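Local coordinates for protein Rnh (Ribonuclease H) (Chlorobaculum tepidum, PDB 3H08) that probably cleaves the RNA strand of RNA-DNA hybrids endonucleolytically, as a magnesium-dependent ribonuclease H that acts as a monomer, at residues Ile7-Ala12 with Leu67-Ala72; Gly11-Asn16 with Thr42-Met47. The protein carries 3 engineered substitutions. One frame throughout, in Å; residues are numbered along the deposited sequence.

Interaction 1 (Ile7-Ala12 with Leu67-Ala72)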
ATOM      1  N   ILE A   7      -3.707  -7.296  -5.773  1.00 20.79           N
ATOM      2  CA  ILE A   7      -3.465  -6.964  -4.384  1.00 20.58           C
ATOM      3  C   ILE A   7      -4.359  -5.811  -4.002  1.00 21.14           C
ATOM      4  O   ILE A   7      -4.436  -4.808  -4.699  1.00 21.79           O
ATOM      5  CB  ILE A   7      -1.975  -6.609  -4.120  1.00 21.50           C
ATOM      6  CG1 ILE A   7      -1.083  -7.713  -4.657  1.00 22.39           C
ATOM      7  CG2 ILE A   7      -1.749  -6.365  -2.670  1.00 24.03           C
ATOM      8  CD1 ILE A   7       0.369  -7.509  -4.374  1.00 24.08           C
ATOM      9  N   TYR A   8      -5.020  -5.974  -2.864  1.00 21.17           N
ATOM     10  CA  TYR A   8      -5.929  -4.985  -2.290  1.00 20.84           C
ATOM     11  C   TYR A   8      -5.318  -4.504  -0.990  1.00 21.78           C
ATOM     12  O   TYR A   8      -5.017  -5.302  -0.125  1.00 22.38           O
ATOM     13  CB  TYR A   8      -7.275  -5.600  -2.049  1.00 20.89           C
ATOM     14  CG  TYR A   8      -7.911  -6.180  -3.279  1.00 20.28           C
ATOM     15  CD1 TYR A   8      -8.747  -5.411  -4.075  1.00 20.93           C
ATOM     16  CD2 TYR A   8      -7.668  -7.501  -3.669  1.00 21.17           C
ATOM     17  CE1 TYR A   8      -9.352  -5.935  -5.206  1.00 21.05           C
ATOM     18  CE2 TYR A   8      -8.259  -8.017  -4.791  1.00 21.08           C
ATOM     19  CZ  TYR A   8      -9.087  -7.229  -5.575  1.00 21.03           C
ATOM     20  OH  TYR A   8      -9.730  -7.769  -6.685  1.00 23.92           O
ATOM     21  N   THR A   9      -5.090  -3.212  -0.875  1.00 22.19           N
ATOM     22  CA  THR A   9      -4.362  -2.666   0.262  1.00 24.15           C
ATOM     23  C   THR A   9      -5.188  -1.594   0.978  1.00 26.03           C
ATOM     24  O   THR A   9      -5.931  -0.812   0.341  1.00 28.54           O
ATOM     25  CB  THR A   9      -2.988  -2.092  -0.181  1.00 25.19           C
ATOM     26  OG1 THR A   9      -3.178  -0.916  -0.983  1.00 27.70           O
ATOM     27  CG2 THR A   9      -2.203  -3.112  -0.938  1.00 26.60           C
ATOM     28  N   ASP A  10      -4.988  -1.479   2.293  1.00 25.47           N
ATOM     29  CA  ASP A  10      -5.652  -0.441   3.100  1.00 25.30           C
ATOM     30  C   ASP A  10      -4.811  -0.115   4.303  1.00 24.91           C
ATOM     31  O   ASP A  10      -4.174  -0.974   4.869  1.00 24.77           O
ATOM     32  CB  ASP A  10      -7.071  -0.872   3.573  1.00 26.28           C
ATOM     33  CG  ASP A  10      -7.944   0.311   4.113  1.00 32.17           C
ATOM     34  OD1 ASP A  10      -7.637   0.854   5.220  1.00 44.13           O
ATOM     35  OD2 ASP A  10      -9.025   0.634   3.506  1.00 41.41           O
ATOM     36  N   GLY A  11      -4.867   1.142   4.719  1.00 25.44           N
ATOM     37  CA  GLY A  11      -4.263   1.537   5.967  1.00 25.51           C
ATOM     38  C   GLY A  11      -5.212   2.411   6.742  1.00 26.68           C
ATOM     39  O   GLY A  11      -6.075   3.064   6.161  1.00 29.53           O
ATOM     40  N   ALA A  12      -5.028   2.427   8.044  1.00 26.71           N
ATOM     41  CA  ALA A  12      -5.890   3.168   8.987  1.00 27.03           C
ATOM     42  C   ALA A  12      -5.020   3.714  10.106  1.00 26.68           C
ATOM     43  O   ALA A  12      -4.097   3.073  10.518  1.00 25.60           O
ATOM     44  CB  ALA A  12      -6.962   2.219   9.570  1.00 27.96           C
ATOM     45  N   LEU A  67      -2.882  -3.462  -8.396  1.00 22.46           N
ATOM     46  CA  LEU A  67      -2.979  -3.040  -6.999  1.00 22.36           C
ATOM     47  C   LEU A  67      -4.073  -2.031  -6.825  1.00 22.92           C
ATOM     48  O   LEU A  67      -4.052  -0.975  -7.467  1.00 23.02           O
ATOM     49  CB  LEU A  67      -1.633  -2.491  -6.521  1.00 23.17           C
ATOM     50  CG  LEU A  67      -1.503  -2.368  -4.996  1.00 23.47           C
ATOM     51  CD1 LEU A  67      -0.084  -2.507  -4.580  1.00 23.79           C
ATOM     52  CD2 LEU A  67      -2.048  -1.056  -4.542  1.00 23.12           C
ATOM     53  N   TYR A  68      -5.044  -2.388  -5.991  1.00 23.88           N
ATOM     54  CA  TYR A  68      -6.233  -1.565  -5.685  1.00 22.84           C
ATOM     55  C   TYR A  68      -6.097  -0.942  -4.303  1.00 22.76           C
ATOM     56  O   TYR A  68      -5.989  -1.664  -3.291  1.00 23.01           O
ATOM     57  CB  TYR A  68      -7.500  -2.431  -5.733  1.00 23.97           C
ATOM     58  CG  TYR A  68      -7.859  -2.819  -7.131  1.00 23.55           C
ATOM     59  CD1 TYR A  68      -8.752  -2.071  -7.869  1.00 23.13           C
ATOM     60  CD2 TYR A  68      -7.252  -3.905  -7.741  1.00 24.60           C
ATOM     61  CE1 TYR A  68      -9.072  -2.435  -9.170  1.00 24.63           C
ATOM     62  CE2 TYR A  68      -7.560  -4.282  -9.048  1.00 23.65           C
ATOM     63  CZ  TYR A  68      -8.449  -3.513  -9.770  1.00 23.77           C
ATOM     64  OH  TYR A  68      -8.805  -3.864 -11.054  1.00 24.87           O
ATOM     65  N   SER A  69      -6.101   0.388  -4.247  1.00 23.03           N
ATOM     66  CA  SER A  69      -5.999   1.142  -2.987  1.00 23.53           C
ATOM     67  C   SER A  69      -7.007   2.288  -2.905  1.00 23.93           C
ATOM     68  O   SER A  69      -7.288   2.904  -3.901  1.00 24.14           O
ATOM     69  CB  SER A  69      -4.569   1.727  -2.895  1.00 24.15           C
ATOM     70  OG  SER A  69      -4.359   2.495  -1.720  1.00 25.19           O
ATOM     71  N   ASP A  70      -7.507   2.632  -1.707  1.00 24.87           N
ATOM     72  CA  ASP A  70      -8.324   3.867  -1.546  1.00 25.15           C
ATOM     73  C   ASP A  70      -7.447   5.099  -1.381  1.00 24.21           C
ATOM     74  O   ASP A  70      -7.964   6.211  -1.281  1.00 25.49           O
ATOM     75  CB  ASP A  70      -9.266   3.763  -0.353  1.00 25.81           C
ATOM     76  CG  ASP A  70     -10.170   4.956  -0.209  1.00 28.59           C
ATOM     77  OD1 ASP A  70     -10.881   5.295  -1.189  1.00 36.27           O
ATOM     78  OD2 ASP A  70     -10.183   5.549   0.885  1.00 33.31           O
ATOM     79  N   SER A  71      -6.117   4.915  -1.421  1.00 22.58           N
ATOM     80  CA  SER A  71      -5.195   6.009  -1.138  1.00 22.13           C
ATOM     81  C   SER A  71      -4.892   6.854  -2.359  1.00 21.84           C
ATOM     82  O   SER A  71      -4.143   6.438  -3.256  1.00 20.70           O
ATOM     83  CB  SER A  71      -3.899   5.482  -0.538  1.00 21.34           C
ATOM     84  OG  SER A  71      -2.934   6.492  -0.337  1.00 21.50           O
ATOM     85  N   ALA A  72      -5.446   8.066  -2.388  1.00 22.04           N
ATOM     86  CA  ALA A  72      -5.105   9.010  -3.442  1.00 22.94           C
ATOM     87  C   ALA A  72      -3.625   9.383  -3.373  1.00 22.49           C
ATOM     88  O   ALA A  72      -2.976   9.524  -4.390  1.00 24.14           O
ATOM     89  CB  ALA A  72      -5.946  10.222  -3.338  1.00 23.08           C
TER
HETATM   90  O   HOH W   1      -3.064   1.540   0.390  1.00 21.54           O
HETATM   91  O   HOH W   2      -7.234   1.332   0.671  1.00 35.69           O
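Tyr68 and Ile7 are joined by the shorter of two backbone bonds, Tyr68 N to Ile7 O at 2.8 Å; in the second, Thr9 N gives its hydrogen to Tyr68 O at 3.0 Å. Both are nearly straight, each with 167° at the hydrogen. Tyr68 therefore bonds through both its N and its O to residues flanking Tyr8, the parallel-strand pattern, and Leu67 CA adds a C-H...O contact to Ile7 O. Beyond Thr9 the strands diverge and water takes over. One molecule joins Thr9 OG1 to Ser69 OG; another accepts from Asp70 N at 2.7 Å and donates to Thr9 O, with a weak, longer bond to Asp10 OD2. Ser69 OG also accepts from Ser71 N, an ST turn that carries the chain off the strand toward helix 72-79, for which Ser71 is the N-cap.

Strand 4-13, central in the five-stranded mixed sheet of the RNase H fold, and its parallel neighbour 64-69 meet here, and their diverging ends present Asp10 and Asp70, both predicted magnesium ligands. A magnesium ion is bound close to Ser69. The carboxylates stay apart, Asp10 OD2 lying 5.7 Å from Asp70 OD2, and Asp70 OD1 is taken up by Lys121 and Gly124 N.

On one face Tyr8 and Tyr68 run side by side, their rings tilted by 21° but slid so far that they barely overlap; Tyr8 CD1 instead rests 3.6 Å from Tyr68 CB. His120 stacks on Tyr68, and Tyr130 meets Tyr8. The other face, with Ile7, Leu67, Thr9 and Ser69, mixes apolar and hydroxyl groups. Leu67 has CG anti to the backbone N (chi1 -164°), which carries CD2 up the strand to Thr9 OG1, 3.7 Å away, and beside Thr9 CG2, the two side chains crossing at about a right angle.

Interaction 2 (Gly11-Asn16 with Thr42-Met47). Engineered in segment 11-16: Ala13 (natural residue Cys).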
ATOM      1  N   GLY A  11      -4.867   1.142   4.719  1.00 25.44           N
ATOM      2  CA  GLY A  11      -4.263   1.537   5.967  1.00 25.51           C
ATOM      3  C   GLY A  11      -5.212   2.411   6.742  1.00 26.68           C
ATOM      4  O   GLY A  11      -6.075   3.064   6.161  1.00 29.53           O
ATOM      5  N   ALA A  12      -5.028   2.427   8.044  1.00 26.71           N
ATOM      6  CA  ALA A  12      -5.890   3.168   8.987  1.00 27.03           C
ATOM      7  C   ALA A  12      -5.020   3.714  10.106  1.00 26.68           C
ATOM      8  O   ALA A  12      -4.097   3.073  10.518  1.00 25.60           O
ATOM      9  CB  ALA A  12      -6.962   2.219   9.570  1.00 27.96           C
ATOM     10  N   ALA A  13      -5.304   4.926  10.550  1.00 26.89           N
ATOM     11  CA  ALA A  13      -4.712   5.435  11.781  1.00 26.84           C
ATOM     12  C   ALA A  13      -5.633   6.368  12.453  1.00 28.06           C
ATOM     13  O   ALA A  13      -6.433   7.067  11.814  1.00 26.10           O
ATOM     14  CB  ALA A  13      -3.412   6.128  11.536  1.00 27.72           C
ATOM     15  N   SER A  14      -5.490   6.379  13.765  1.00 29.34           N
ATOM     16  CA  SER A  14      -6.283   7.194  14.614  1.00 31.64           C
ATOM     17  C   SER A  14      -5.374   8.357  14.902  1.00 32.57           C
ATOM     18  O   SER A  14      -4.607   8.350  15.871  1.00 34.88           O
ATOM     19  CB  SER A  14      -6.694   6.449  15.915  1.00 32.69           C
ATOM     20  OG  SER A  14      -5.976   5.220  16.074  1.00 33.58           O
ATOM     21  N   GLY A  15      -5.413   9.327  14.017  1.00 32.82           N
ATOM     22  CA  GLY A  15      -4.905  10.631  14.341  1.00 32.89           C
ATOM     23  C   GLY A  15      -3.623  10.867  13.616  1.00 32.86           C
ATOM     24  O   GLY A  15      -3.191  10.044  12.801  1.00 33.17           O
ATOM     25  N   ASN A  16      -3.016  11.999  13.946  1.00 33.49           N
ATOM     26  CA  ASN A  16      -1.915  12.532  13.174  1.00 33.78           C
ATOM     27  C   ASN A  16      -0.861  13.167  14.086  1.00 32.20           C
ATOM     28  O   ASN A  16      -0.785  14.394  14.204  1.00 32.63           O
ATOM     29  CB  ASN A  16      -2.445  13.529  12.132  1.00 34.73           C
ATOM     30  CG  ASN A  16      -1.579  13.571  10.883  1.00 36.93           C
ATOM     31  OD1 ASN A  16      -0.391  13.899  10.956  1.00 42.43           O
ATOM     32  ND2 ASN A  16      -2.155  13.215   9.739  1.00 40.35           N
ATOM     33  N   THR A  42       1.840   6.806  13.990  1.00 23.38           N
ATOM     34  CA  THR A  42       1.904   6.913  12.531  1.00 23.01           C
ATOM     35  C   THR A  42       0.760   7.785  12.020  1.00 23.38           C
ATOM     36  O   THR A  42      -0.047   8.337  12.805  1.00 23.69           O
ATOM     37  CB  THR A  42       1.898   5.519  11.893  1.00 23.28           C
ATOM     38  OG1 THR A  42       2.270   5.594  10.511  1.00 25.70           O
ATOM     39  CG2 THR A  42       0.547   4.826  12.046  1.00 25.18           C
ATOM     40  N   THR A  43       0.733   7.937  10.709  1.00 23.44           N
ATOM     41  CA  THR A  43      -0.276   8.702  10.011  1.00 23.26           C
ATOM     42  C   THR A  43      -1.025   7.823   9.015  1.00 23.38           C
ATOM     43  O   THR A  43      -0.556   6.727   8.640  1.00 22.76           O
ATOM     44  CB  THR A  43       0.353   9.859   9.238  1.00 23.65           C
ATOM     45  OG1 THR A  43       1.074   9.342   8.114  1.00 22.48           O
ATOM     46  CG2 THR A  43       1.318  10.648  10.128  1.00 25.18           C
ATOM     47  N   ASN A  44      -2.195   8.289   8.583  1.00 23.67           N
ATOM     48  CA  ASN A  44      -2.936   7.579   7.544  1.00 24.50           C
ATOM     49  C   ASN A  44      -2.112   7.371   6.274  1.00 24.35           C
ATOM     50  O   ASN A  44      -2.103   6.292   5.696  1.00 24.94           O
ATOM     51  CB  ASN A  44      -4.225   8.323   7.202  1.00 25.60           C
ATOM     52  CG  ASN A  44      -5.273   8.179   8.282  1.00 30.02           C
ATOM     53  OD1 ASN A  44      -5.869   7.113   8.429  1.00 37.16           O
ATOM     54  ND2 ASN A  44      -5.492   9.229   9.041  1.00 35.27           N
ATOM     55  N   ASN A  45      -1.446   8.426   5.812  1.00 23.93           N
ATOM     56  CA  ASN A  45      -0.614   8.307   4.618  1.00 23.45           C
ATOM     57  C   ASN A  45       0.462   7.256   4.748  1.00 22.49           C
ATOM     58  O   ASN A  45       0.701   6.499   3.832  1.00 23.25           O
ATOM     59  CB  ASN A  45       0.015   9.644   4.262  1.00 24.28           C
ATOM     60  CG  ASN A  45      -0.967  10.609   3.614  1.00 26.58           C
ATOM     61  OD1 ASN A  45      -2.067  10.224   3.201  1.00 31.44           O
ATOM     62  ND2 ASN A  45      -0.541  11.852   3.457  1.00 26.60           N
ATOM     63  N   ARG A  46       1.143   7.211   5.885  1.00 21.51           N
ATOM     64  CA  ARG A  46       2.171   6.192   6.075  1.00 22.11           C
ATOM     65  C   ARG A  46       1.601   4.791   6.064  1.00 21.50           C
ATOM     66  O   ARG A  46       2.214   3.860   5.474  1.00 23.53           O
ATOM     67  CB  ARG A  46       2.975   6.439   7.355  1.00 22.47           C
ATOM     68  CG  ARG A  46       3.977   7.539   7.198  1.00 22.84           C
ATOM     69  CD  ARG A  46       4.966   7.614   8.369  1.00 24.33           C
ATOM     70  NE  ARG A  46       5.895   6.491   8.436  1.00 24.33           N
ATOM     71  CZ  ARG A  46       7.058   6.417   7.800  1.00 24.54           C
ATOM     72  NH1 ARG A  46       7.444   7.372   6.960  1.00 23.77           N
ATOM     73  NH2 ARG A  46       7.834   5.343   7.979  1.00 25.65           N
ATOM     74  N   MET A  47       0.440   4.603   6.682  1.00 21.48           N
ATOM     75  CA  MET A  47      -0.147   3.252   6.694  1.00 21.91           C
ATOM     76  C   MET A  47      -0.661   2.827   5.293  1.00 22.27           C
ATOM     77  O   MET A  47      -0.588   1.676   4.947  1.00 23.15           O
ATOM     78  CB  MET A  47      -1.253   3.138   7.715  1.00 21.86           C
ATOM     79  CG  MET A  47      -0.779   3.212   9.139  1.00 21.70           C
ATOM     80  SD  MET A  47       0.264   1.812   9.669  1.00 25.69           S
ATOM     81  CE  MET A  47       1.868   2.417   9.254  1.00 25.29           C
TER
HETATM   82  O   HOH W   3      -3.169  10.592  10.067  1.00 32.94           O
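The first turn of helix 44-57 packs here against the C-terminal part of strand 4-13, with Asn44 reaching over to Ala13 and Met47 lying against Gly11 and Ala12. Asn44 OD1 accepts the hydrogen of Ala13 N at 3.1 Å, but the bond is bent, 139° at the hydrogen, and the donor stands 52° out of the amide plane. With CG anti to its own carbonyl carbon (chi1 -74°), Asn44 holds the amide alongside the strand. A water ties the same residue to the following turn: it donates to Gly15 O at 2.8 Å and accepts from Asn44 N, with a weak bond from Asn44 ND2.

Thr43 is the helix N-cap, its OG1 accepting from Arg46 N at 3.1 Å, and its methyl CG2 faces Asn16 OD1. Ala13, an engineered replacement for cysteine, directs CB at the backbone between Thr43 and Asn44, 3.9 Å from Thr43 C. Gly11 lets the helix come close, its CA 3.8 Å from Met47 CB. Met47 CG meets Ala12 O before the chain bends away.

Glu48, a predicted magnesium ligand, follows directly on the helix. Strand 18-28 borders the strand through Ala12 and Gly21, Thr42 bonds to Gly18, and Arg46 forms a salt bridge to Asp103 of helix 102-114.

Overall arrangement
From the N terminus, strand 4-13 supplies the first partner of both contacts: interaction 1 uses residues 7-12, interaction 2 residues 11-16, and Gly11 and Ala12 belong to both. The chain then runs through strands 18-28 and 31-39 and returns at 42-47, where interaction 2 closes a loop made mostly of strand. Helix 44-57 follows, leading to strand 64-69, which lies parallel beside strand 4-13 and closes the longer loop of interaction 1. The loop of interaction 2 nests inside that of interaction 1, the two sharing strand 4-13 with their centres 13 Å apart. Together they tie the sheet to the start of helix 44-57 and set Asp10, Glu48 and Asp70, predicted metal ligands, around one site.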